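Galectin-1 (Bufo arenarum, PDB 1A78) binds beta-galactosides, and probably a wide array of complex carbohydrates, as a homodimeric lectin and may regulate apoptosis and cell differentiation. Local coordinates at residues A[18-23]-A[121-126]; A[35-40]-A[113-118]; A[41-46]-A[95-100]. All coordinates share one frame; numbering follows the deposited sequence.

Contact 1 of 3, residues A[18-23]-A[121-126]; sequences VEIKGS and LSLEGL
The backbones carrying Ile20 and Leu123 run in nearly the same direction, 19° apart end to end, and they face each other from the two sheets of the galectin beta-sandwich: the CA atoms of Ile20 and Leu123 are 9.2 Å apart, while those of Ser23 and Leu126 close to 5.8 Å where the chain has left strand 118-124. Ile20 is the hub. Its CD1 meets Leu121 CD2 tip to tip at 4.0 Å. Its CG2 branch, turned anti to the backbone N, comes within 4.0 Å of Leu123 CD2; here the two side chains slide past each other in opposite directions, and the methyl of one lies beside the fork of the other. A branched isoleucine suits this spot, since its two arms serve two different leucines. Leu126 approaches from the turn at Gly125, whose positive phi of 63° is easily adopted by a residue without a side chain. With its CG anti to the backbone N (chi1 -175°), Leu126 lays CD1 against Ser23 O at 3.6 Å, a van der Waals contact. Gly22 lets it come so near, for Leu126 CG lies 4.7 Å from Gly22 CA. On the other face of 18-23, Lys21 NZ forms a salt bridge with Glu19 OE2 at 3.2 Å. Ser122 and Glu124, on the far face of the other strand, both bind Asn34. Between the sheets the cohesion is therefore hydrophobic and van der Waals, with shape and burial of branched aliphatic groups doing the work that directional bonds do along each sheet.

Contact 2 of 3, residues A[35-40]-A[113-118]; sequences LGEDAS and KVLPSI
Next to Glu37, which reaches over to Leu115, Asp38 OD1 is gripped twice: by Ser40 N at 2.9 Å, through the anti lone pair, and by Asn41 ND2. The first bond closes an Asx turn, for which a short acidic side chain is well suited, and Glu37 and Asp38 face Asn41 in a classic beta bulge. Across the contact, carbon meets carboxylate and carbonyl as much as carbon. The extended Glu37 passes over Leu115 at a slant, its CG 4.0 Å from Leu115 CD1 and its carboxylate carbon CD 3.9 Å from Leu115 CD2. Lys113 crosses the same glutamate at about a right angle, but its NZ stays 5.5 Å from Glu37 OE1, so any attraction is probably long-range. Ile118 CG2, anti to the backbone N, sits 3.6 Å from Gly36 O and nearly as close to Gly36 N, against the backbone of a glycine whose phi of 168° few other residues adopt readily. Leu35 CB borders the same methyl. The whole lies at one end of the sandwich: Gly36 bonds to Phe120 through the backbone, Leu115 O accepts from Tyr92 OH of strand 85-92, and Leu115 and Ile118 both rest on Leu43 of strand 41-49.

Contact 3 of 3, residues A[41-46]-A[95-100]; sequences NFLLHF and QKIIIK. With YIO (1-thio-beta-D-galactopyranose), chain C.
Leu44 and Ile99 reach toward each other tip to tip, CD2 of the leucine 4.1 Å from CG1 of the isoleucine. The same leucine methyl touches Ile97 CG2, also at 4.1 Å, although there the side chains meet at a slant; Leu44, its CG anti to the backbone N (chi1 171°), thus sets one methyl against both isoleucines. Phe46 brings a ring corner, CE2, to within 3.8 Å of Ile99 CG2, at an intermediate tilt to the ring. Leu43 adds a looser contact to Ile97 CD1. Leu43 and Leu44 both face Leu35 in a classic beta bulge, which lets two consecutive residues point inward. Strands 44-46 and 96-100 pass 10.4 Å apart at 21°, a separation that aliphatic chains and a phenyl ring fill. His45 turns the other way: NE2 makes a weak, bent bond of 2.9 Å to O4 of the thiogalactose (123° at the hydrogen). Asn34 OD1 holds the other ring nitrogen, ND1, and helps fix its rotation, while Trp69 packs against it edge-to-face. Strand 41-49 thus gives one face to the core and His45 to the sugar, in the galectin carbohydrate-recognition site on the six-stranded sheet, where Arg49, Asn62 and Glu72 also bind the galactose.

In the fold
All three contacts join parts of one jelly-roll beta-sandwich. Contacts 1 and 3 are buried bridges between the same two sheets, on opposite sides of the chain's centre and about 14 Å apart between centres; both rely on aliphatic groups, with an aromatic ring added in contact 3. Contact 2 lies farther out, among loops, and mixes buried Leu35, Gly36 and Ile118 with charged Glu37 and Lys113 at the surface. It touches both others through Leu35, which links it to contact 1 by packing on Leu121 and to contact 3 by backbone pairing. Of the three, contact 3 alone holds a residue bonded to the sugar, His45, which binds the 1-thio-galactose.

Contact 1 of 3, residues A[18-23]-A[121-126]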
loop_
_atom_site.group_PDB
_atom_site.type_symbol
_atom_site.label_atom_id
_atom_site.label_comp_id
_atom_site.label_asym_id
_atom_site.label_seq_id
_atom_site.Cartn_x
_atom_site.Cartn_y
_atom_site.Cartn_z
ATOM N N VAL A 18 -10.759 4.153 -0.110
ATOM C CA VAL A 18 -9.701 3.186 -0.298
ATOM C C VAL A 18 -10.375 1.822 -0.415
ATOM O O VAL A 18 -11.316 1.520 0.306
ATOM C CB VAL A 18 -8.618 3.256 0.852
ATOM C CG1 VAL A 18 -9.238 3.336 2.211
ATOM C CG2 VAL A 18 -7.686 2.090 0.784
ATOM N N GLU A 19 -9.956 1.040 -1.390
ATOM C CA GLU A 19 -10.510 -0.274 -1.610
ATOM C C GLU A 19 -9.384 -1.273 -1.408
ATOM O O GLU A 19 -8.332 -1.149 -2.040
ATOM C CB GLU A 19 -11.025 -0.376 -3.051
ATOM C CG GLU A 19 -11.346 -1.801 -3.520
ATOM C CD GLU A 19 -11.314 -1.943 -5.037
ATOM O OE1 GLU A 19 -12.323 -1.607 -5.701
ATOM O OE2 GLU A 19 -10.271 -2.392 -5.566
ATOM N N ILE A 20 -9.581 -2.235 -0.512
ATOM C CA ILE A 20 -8.580 -3.258 -0.256
ATOM C C ILE A 20 -9.054 -4.546 -0.905
ATOM O O ILE A 20 -10.246 -4.785 -0.990
ATOM C CB ILE A 20 -8.326 -3.470 1.262
ATOM C CG1 ILE A 20 -7.296 -2.463 1.773
ATOM C CG2 ILE A 20 -7.758 -4.858 1.529
ATOM C CD1 ILE A 20 -7.776 -1.057 1.793
ATOM N N LYS A 21 -8.120 -5.352 -1.396
ATOM C CA LYS A 21 -8.443 -6.609 -2.049
ATOM C C LYS A 21 -7.386 -7.595 -1.583
ATOM O O LYS A 21 -6.198 -7.257 -1.537
ATOM C CB LYS A 21 -8.364 -6.429 -3.550
ATOM C CG LYS A 21 -9.293 -7.312 -4.325
ATOM C CD LYS A 21 -9.264 -6.909 -5.785
ATOM C CE LYS A 21 -9.513 -5.400 -5.921
ATOM N NZ LYS A 21 -9.203 -4.861 -7.284
ATOM N N GLY A 22 -7.815 -8.787 -1.178
ATOM C CA GLY A 22 -6.870 -9.766 -0.694
ATOM C C GLY A 22 -7.462 -11.148 -0.611
ATOM O O GLY A 22 -8.590 -11.374 -1.048
ATOM N N SER A 23 -6.684 -12.082 -0.078
ATOM C CA SER A 23 -7.131 -13.454 0.073
ATOM C C SER A 23 -7.271 -13.900 1.525
ATOM O O SER A 23 -6.398 -13.640 2.371
ATOM C CB SER A 23 -6.203 -14.412 -0.671
ATOM O OG SER A 23 -6.459 -14.368 -2.057
ATOM N N LEU A 121 -3.019 2.687 7.589
ATOM C CA LEU A 121 -3.853 1.538 7.232
ATOM C C LEU A 121 -3.042 0.263 7.442
ATOM O O LEU A 121 -1.879 0.225 7.088
ATOM C CB LEU A 121 -4.282 1.642 5.743
ATOM C CG LEU A 121 -5.021 0.628 4.833
ATOM C CD1 LEU A 121 -4.393 -0.758 4.821
ATOM C CD2 LEU A 121 -6.476 0.555 5.161
ATOM N N SER A 122 -3.647 -0.770 8.014
ATOM C CA SER A 122 -2.962 -2.047 8.179
ATOM C C SER A 122 -3.977 -3.177 8.082
ATOM O O SER A 122 -5.175 -2.968 8.326
ATOM C CB SER A 122 -2.239 -2.127 9.512
ATOM O OG SER A 122 -3.125 -1.875 10.584
ATOM N N LEU A 123 -3.498 -4.357 7.701
ATOM C CA LEU A 123 -4.324 -5.546 7.563
ATOM C C LEU A 123 -3.798 -6.590 8.532
ATOM O O LEU A 123 -2.614 -6.608 8.861
ATOM C CB LEU A 123 -4.228 -6.113 6.136
ATOM C CG LEU A 123 -4.548 -5.186 4.954
ATOM C CD1 LEU A 123 -4.358 -5.929 3.637
ATOM C CD2 LEU A 123 -5.961 -4.646 5.058
ATOM N N GLU A 124 -4.672 -7.458 9.004
ATOM C CA GLU A 124 -4.243 -8.508 9.904
ATOM C C GLU A 124 -4.877 -9.814 9.442
ATOM O O GLU A 124 -6.099 -9.894 9.293
ATOM C CB GLU A 124 -4.702 -8.235 11.332
ATOM C CG GLU A 124 -4.345 -6.887 11.949
ATOM C CD GLU A 124 -5.042 -6.697 13.307
ATOM O OE1 GLU A 124 -5.605 -7.694 13.832
ATOM O OE2 GLU A 124 -5.049 -5.562 13.853
ATOM N N GLY A 125 -4.054 -10.824 9.193
ATOM C CA GLY A 125 -4.581 -12.112 8.796
ATOM C C GLY A 125 -5.349 -12.159 7.492
ATOM O O GLY A 125 -6.283 -12.949 7.335
ATOM N N LEU A 126 -4.907 -11.360 6.534
ATOM C CA LEU A 126 -5.532 -11.285 5.224
ATOM C C LEU A 126 -4.371 -11.081 4.247
ATOM O O LEU A 126 -3.500 -10.234 4.477
ATOM C CB LEU A 126 -6.467 -10.079 5.206
ATOM C CG LEU A 126 -7.321 -9.842 3.981
ATOM C CD1 LEU A 126 -8.347 -10.939 3.829
ATOM C CD2 LEU A 126 -7.978 -8.497 4.107
#

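Contact 2 of 3, residues A[35-40]-A[113-118]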
loop_
_atom_site.group_PDB
_atom_site.type_symbol
_atom_site.label_atom_id
_atom_site.label_comp_id
_atom_site.label_asym_id
_atom_site.label_seq_id
_atom_site.Cartn_x
_atom_site.Cartn_y
_atom_site.Cartn_z
ATOM N N LEU A 35 -7.872 1.484 10.130
ATOM C CA LEU A 35 -7.685 2.819 9.561
ATOM C C LEU A 35 -7.569 3.762 10.753
ATOM O O LEU A 35 -8.383 3.700 11.680
ATOM C CB LEU A 35 -8.914 3.246 8.742
ATOM C CG LEU A 35 -9.087 2.860 7.274
ATOM C CD1 LEU A 35 -9.073 1.379 7.144
ATOM C CD2 LEU A 35 -10.412 3.419 6.752
ATOM N N GLY A 36 -6.600 4.660 10.729
ATOM C CA GLY A 36 -6.434 5.574 11.842
ATOM C C GLY A 36 -5.115 6.321 11.750
ATOM O O GLY A 36 -4.669 6.649 10.647
ATOM N N GLU A 37 -4.491 6.575 12.899
ATOM C CA GLU A 37 -3.222 7.301 12.969
ATOM C C GLU A 37 -1.988 6.440 13.069
ATOM O O GLU A 37 -0.952 6.771 12.500
ATOM C CB GLU A 37 -3.237 8.254 14.136
ATOM C CG GLU A 37 -4.151 9.392 13.895
ATOM C CD GLU A 37 -4.456 10.144 15.152
ATOM O OE1 GLU A 37 -5.424 9.738 15.838
ATOM O OE2 GLU A 37 -3.736 11.128 15.455
ATOM N N ASP A 38 -2.105 5.340 13.803
ATOM C CA ASP A 38 -1.004 4.421 14.012
ATOM C C ASP A 38 -1.540 3.130 14.643
ATOM O O ASP A 38 -2.744 2.954 14.772
ATOM C CB ASP A 38 0.075 5.087 14.891
ATOM C CG ASP A 38 -0.487 5.658 16.163
ATOM O OD1 ASP A 38 -0.972 4.879 16.984
ATOM O OD2 ASP A 38 -0.458 6.881 16.357
ATOM N N ALA A 39 -0.639 2.256 15.075
ATOM C CA ALA A 39 -1.019 0.980 15.664
ATOM C C ALA A 39 -1.779 1.043 16.989
ATOM O O ALA A 39 -2.345 0.038 17.414
ATOM C CB ALA A 39 0.194 0.087 15.797
ATOM N N SER A 40 -1.819 2.199 17.635
ATOM C CA SER A 40 -2.536 2.315 18.904
ATOM C C SER A 40 -3.730 3.220 18.816
ATOM O O SER A 40 -4.338 3.501 19.837
ATOM C CB SER A 40 -1.645 2.908 19.999
ATOM O OG SER A 40 -0.488 2.132 20.206
ATOM N N LYS A 113 -13.507 10.781 16.045
ATOM C CA LYS A 113 -12.462 11.798 16.053
ATOM C C LYS A 113 -12.203 12.217 14.624
ATOM O O LYS A 113 -11.788 11.399 13.806
ATOM C CB LYS A 113 -11.170 11.240 16.650
ATOM C CG LYS A 113 -10.033 12.232 16.653
ATOM C CD LYS A 113 -8.867 11.711 17.433
ATOM C CE LYS A 113 -7.749 12.726 17.392
ATOM N NZ LYS A 113 -8.153 14.053 17.940
ATOM N N VAL A 114 -12.484 13.473 14.302
ATOM C CA VAL A 114 -12.250 13.922 12.938
ATOM C C VAL A 114 -10.810 14.379 12.752
ATOM O O VAL A 114 -10.288 15.205 13.505
ATOM C CB VAL A 114 -13.232 15.002 12.449
ATOM C CG1 VAL A 114 -13.712 14.625 11.048
ATOM C CG2 VAL A 114 -14.409 15.129 13.378
ATOM N N LEU A 115 -10.160 13.731 11.797
ATOM C CA LEU A 115 -8.782 13.978 11.443
ATOM C C LEU A 115 -8.815 14.698 10.110
ATOM O O LEU A 115 -9.714 14.454 9.300
ATOM C CB LEU A 115 -8.069 12.631 11.252
ATOM C CG LEU A 115 -8.076 11.706 12.473
ATOM C CD1 LEU A 115 -7.565 10.315 12.117
ATOM C CD2 LEU A 115 -7.253 12.346 13.579
ATOM N N PRO A 116 -7.879 15.645 9.892
ATOM C CA PRO A 116 -7.815 16.388 8.625
ATOM C C PRO A 116 -7.635 15.389 7.452
ATOM O O PRO A 116 -8.021 15.677 6.322
ATOM C CB PRO A 116 -6.586 17.267 8.818
ATOM C CG PRO A 116 -6.580 17.514 10.293
ATOM C CD PRO A 116 -6.916 16.180 10.875
ATOM N N SER A 117 -7.017 14.243 7.735
ATOM C CA SER A 117 -6.818 13.178 6.767
ATOM C C SER A 117 -6.443 11.948 7.571
ATOM O O SER A 117 -6.005 12.074 8.707
ATOM C CB SER A 117 -5.703 13.506 5.774
ATOM O OG SER A 117 -4.419 13.207 6.283
ATOM N N ILE A 118 -6.590 10.768 6.975
ATOM C CA ILE A 118 -6.266 9.491 7.614
ATOM C C ILE A 118 -4.898 8.968 7.117
ATOM O O ILE A 118 -4.778 8.442 6.006
ATOM C CB ILE A 118 -7.375 8.442 7.336
ATOM C CG1 ILE A 118 -8.691 8.930 7.921
ATOM C CG2 ILE A 118 -6.996 7.097 7.935
ATOM C CD1 ILE A 118 -9.840 8.022 7.599
#

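Contact 3 of 3, residues A[41-46]-A[95-100]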
loop_
_atom_site.group_PDB
_atom_site.type_symbol
_atom_site.label_atom_id
_atom_site.label_comp_id
_atom_site.label_asym_id
_atom_site.label_seq_id
_atom_site.Cartn_x
_atom_site.Cartn_y
_atom_site.Cartn_z
ATOM N N ASN A 41 -4.010 3.761 17.631
ATOM C CA ASN A 41 -5.133 4.679 17.471
ATOM C C ASN A 41 -5.802 4.374 16.168
ATOM O O ASN A 41 -5.231 4.648 15.127
ATOM C CB ASN A 41 -4.670 6.141 17.448
ATOM C CG ASN A 41 -3.939 6.557 18.726
ATOM O OD1 ASN A 41 -4.551 6.995 19.707
ATOM N ND2 ASN A 41 -2.620 6.437 18.708
ATOM N N PHE A 42 -6.977 3.751 16.235
ATOM C CA PHE A 42 -7.762 3.393 15.057
ATOM C C PHE A 42 -9.038 4.204 15.043
ATOM O O PHE A 42 -9.673 4.383 16.064
ATOM C CB PHE A 42 -8.154 1.919 15.078
ATOM C CG PHE A 42 -6.988 0.967 15.035
ATOM C CD1 PHE A 42 -5.770 1.339 14.438
ATOM C CD2 PHE A 42 -7.117 -0.322 15.544
ATOM C CE1 PHE A 42 -4.709 0.439 14.344
ATOM C CE2 PHE A 42 -6.054 -1.239 15.455
ATOM C CZ PHE A 42 -4.853 -0.855 14.853
ATOM N N LEU A 43 -9.350 4.798 13.901
ATOM C CA LEU A 43 -10.592 5.539 13.747
ATOM C C LEU A 43 -11.592 4.411 13.505
ATOM O O LEU A 43 -12.693 4.444 14.022
ATOM C CB LEU A 43 -10.517 6.459 12.528
ATOM C CG LEU A 43 -11.117 7.860 12.637
ATOM C CD1 LEU A 43 -10.490 8.645 13.802
ATOM C CD2 LEU A 43 -10.887 8.594 11.313
ATOM N N LEU A 44 -11.141 3.363 12.815
ATOM C CA LEU A 44 -11.948 2.201 12.523
ATOM C C LEU A 44 -11.155 0.909 12.533
ATOM O O LEU A 44 -10.153 0.809 11.836
ATOM C CB LEU A 44 -12.605 2.302 11.123
ATOM C CG LEU A 44 -13.334 1.019 10.603
ATOM C CD1 LEU A 44 -14.503 0.619 11.535
ATOM C CD2 LEU A 44 -13.884 1.206 9.210
ATOM N N HIS A 45 -11.587 -0.048 13.357
ATOM C CA HIS A 45 -11.032 -1.406 13.399
ATOM C C HIS A 45 -12.218 -2.259 12.904
ATOM O O HIS A 45 -13.255 -2.363 13.582
ATOM C CB HIS A 45 -10.625 -1.846 14.814
ATOM C CG HIS A 45 -10.387 -3.329 14.953
ATOM N ND1 HIS A 45 -9.192 -3.937 14.618
ATOM C CD2 HIS A 45 -11.187 -4.324 15.414
ATOM C CE1 HIS A 45 -9.263 -5.236 14.861
ATOM N NE2 HIS A 45 -10.462 -5.498 15.346
ATOM N N PHE A 46 -12.071 -2.780 11.688
ATOM C CA PHE A 46 -13.067 -3.595 11.008
ATOM C C PHE A 46 -12.651 -5.059 11.151
ATOM O O PHE A 46 -11.769 -5.524 10.446
ATOM C CB PHE A 46 -13.086 -3.165 9.542
ATOM C CG PHE A 46 -13.960 -3.989 8.676
ATOM C CD1 PHE A 46 -13.472 -5.141 8.078
ATOM C CD2 PHE A 46 -15.278 -3.627 8.470
ATOM C CE1 PHE A 46 -14.287 -5.924 7.298
ATOM C CE2 PHE A 46 -16.112 -4.404 7.682
ATOM C CZ PHE A 46 -15.620 -5.555 7.097
ATOM N N GLN A 95 -18.055 12.806 9.272
ATOM C CA GLN A 95 -18.926 12.366 10.347
ATOM C C GLN A 95 -19.030 10.862 10.499
ATOM O O GLN A 95 -19.287 10.371 11.598
ATOM C CB GLN A 95 -20.320 12.970 10.145
ATOM C CG GLN A 95 -20.795 12.930 8.677
ATOM C CD GLN A 95 -22.230 13.419 8.504
ATOM O OE1 GLN A 95 -23.016 12.830 7.742
ATOM N NE2 GLN A 95 -22.586 14.495 9.215
ATOM N N LYS A 96 -18.795 10.136 9.415
ATOM C CA LYS A 96 -18.899 8.685 9.434
ATOM C C LYS A 96 -18.059 8.083 8.307
ATOM O O LYS A 96 -17.713 8.766 7.341
ATOM C CB LYS A 96 -20.360 8.277 9.212
ATOM C CG LYS A 96 -20.811 8.500 7.764
ATOM C CD LYS A 96 -22.269 8.163 7.503
ATOM C CE LYS A 96 -23.187 9.232 8.030
ATOM N NZ LYS A 96 -24.541 9.112 7.403
ATOM N N ILE A 97 -17.791 6.790 8.407
ATOM C CA ILE A 97 -17.032 6.083 7.398
ATOM C C ILE A 97 -18.012 5.090 6.836
ATOM O O ILE A 97 -18.691 4.409 7.592
ATOM C CB ILE A 97 -15.821 5.343 8.004
ATOM C CG1 ILE A 97 -14.792 6.376 8.487
ATOM C CG2 ILE A 97 -15.237 4.367 6.984
ATOM C CD1 ILE A 97 -13.611 5.826 9.275
ATOM N N ILE A 98 -18.165 5.067 5.523
ATOM C CA ILE A 98 -19.082 4.143 4.886
ATOM C C ILE A 98 -18.290 2.934 4.401
ATOM O O ILE A 98 -17.265 3.100 3.740
ATOM C CB ILE A 98 -19.818 4.846 3.726
ATOM C CG1 ILE A 98 -20.698 5.955 4.308
ATOM C CG2 ILE A 98 -20.635 3.845 2.905
ATOM C CD1 ILE A 98 -20.876 7.191 3.416
ATOM N N ILE A 99 -18.729 1.733 4.788
ATOM C CA ILE A 99 -18.080 0.486 4.393
ATOM C C ILE A 99 -18.978 -0.228 3.365
ATOM O O ILE A 99 -20.167 -0.426 3.622
ATOM C CB ILE A 99 -17.853 -0.456 5.615
ATOM C CG1 ILE A 99 -17.033 0.240 6.718
ATOM C CG2 ILE A 99 -17.116 -1.719 5.172
ATOM C CD1 ILE A 99 -17.826 1.007 7.746
ATOM N N LYS A 100 -18.419 -0.612 2.213
ATOM C CA LYS A 100 -19.192 -1.277 1.174
ATOM C C LYS A 100 -18.509 -2.561 0.770
ATOM O O LYS A 100 -17.281 -2.630 0.689
ATOM C CB LYS A 100 -19.390 -0.369 -0.041
ATOM C CG LYS A 100 -19.146 1.110 0.239
ATOM C CD LYS A 100 -19.925 2.028 -0.704
ATOM C CE LYS A 100 -19.531 3.513 -0.513
ATOM N NZ LYS A 100 -20.311 4.481 -1.388
HETATM C C1 YIO C . -11.251 -7.466 21.199
HETATM C C2 YIO C . -10.249 -7.999 20.207
HETATM C C3 YIO C . -9.604 -6.854 19.452
HETATM C C4 YIO C . -10.688 -6.102 18.730
HETATM C C5 YIO C . -11.729 -5.622 19.740
HETATM C C6 YIO C . -12.912 -4.963 19.081
HETATM O O2 YIO C . -9.258 -8.735 20.887
HETATM O O3 YIO C . -8.688 -7.372 18.506
HETATM O O4 YIO C . -11.278 -6.953 17.761
HETATM O O5 YIO C . -12.253 -6.711 20.523
HETATM O O6 YIO C . -13.623 -4.190 20.036
HETATM S S1 YIO C . -12.132 -8.934 21.794
#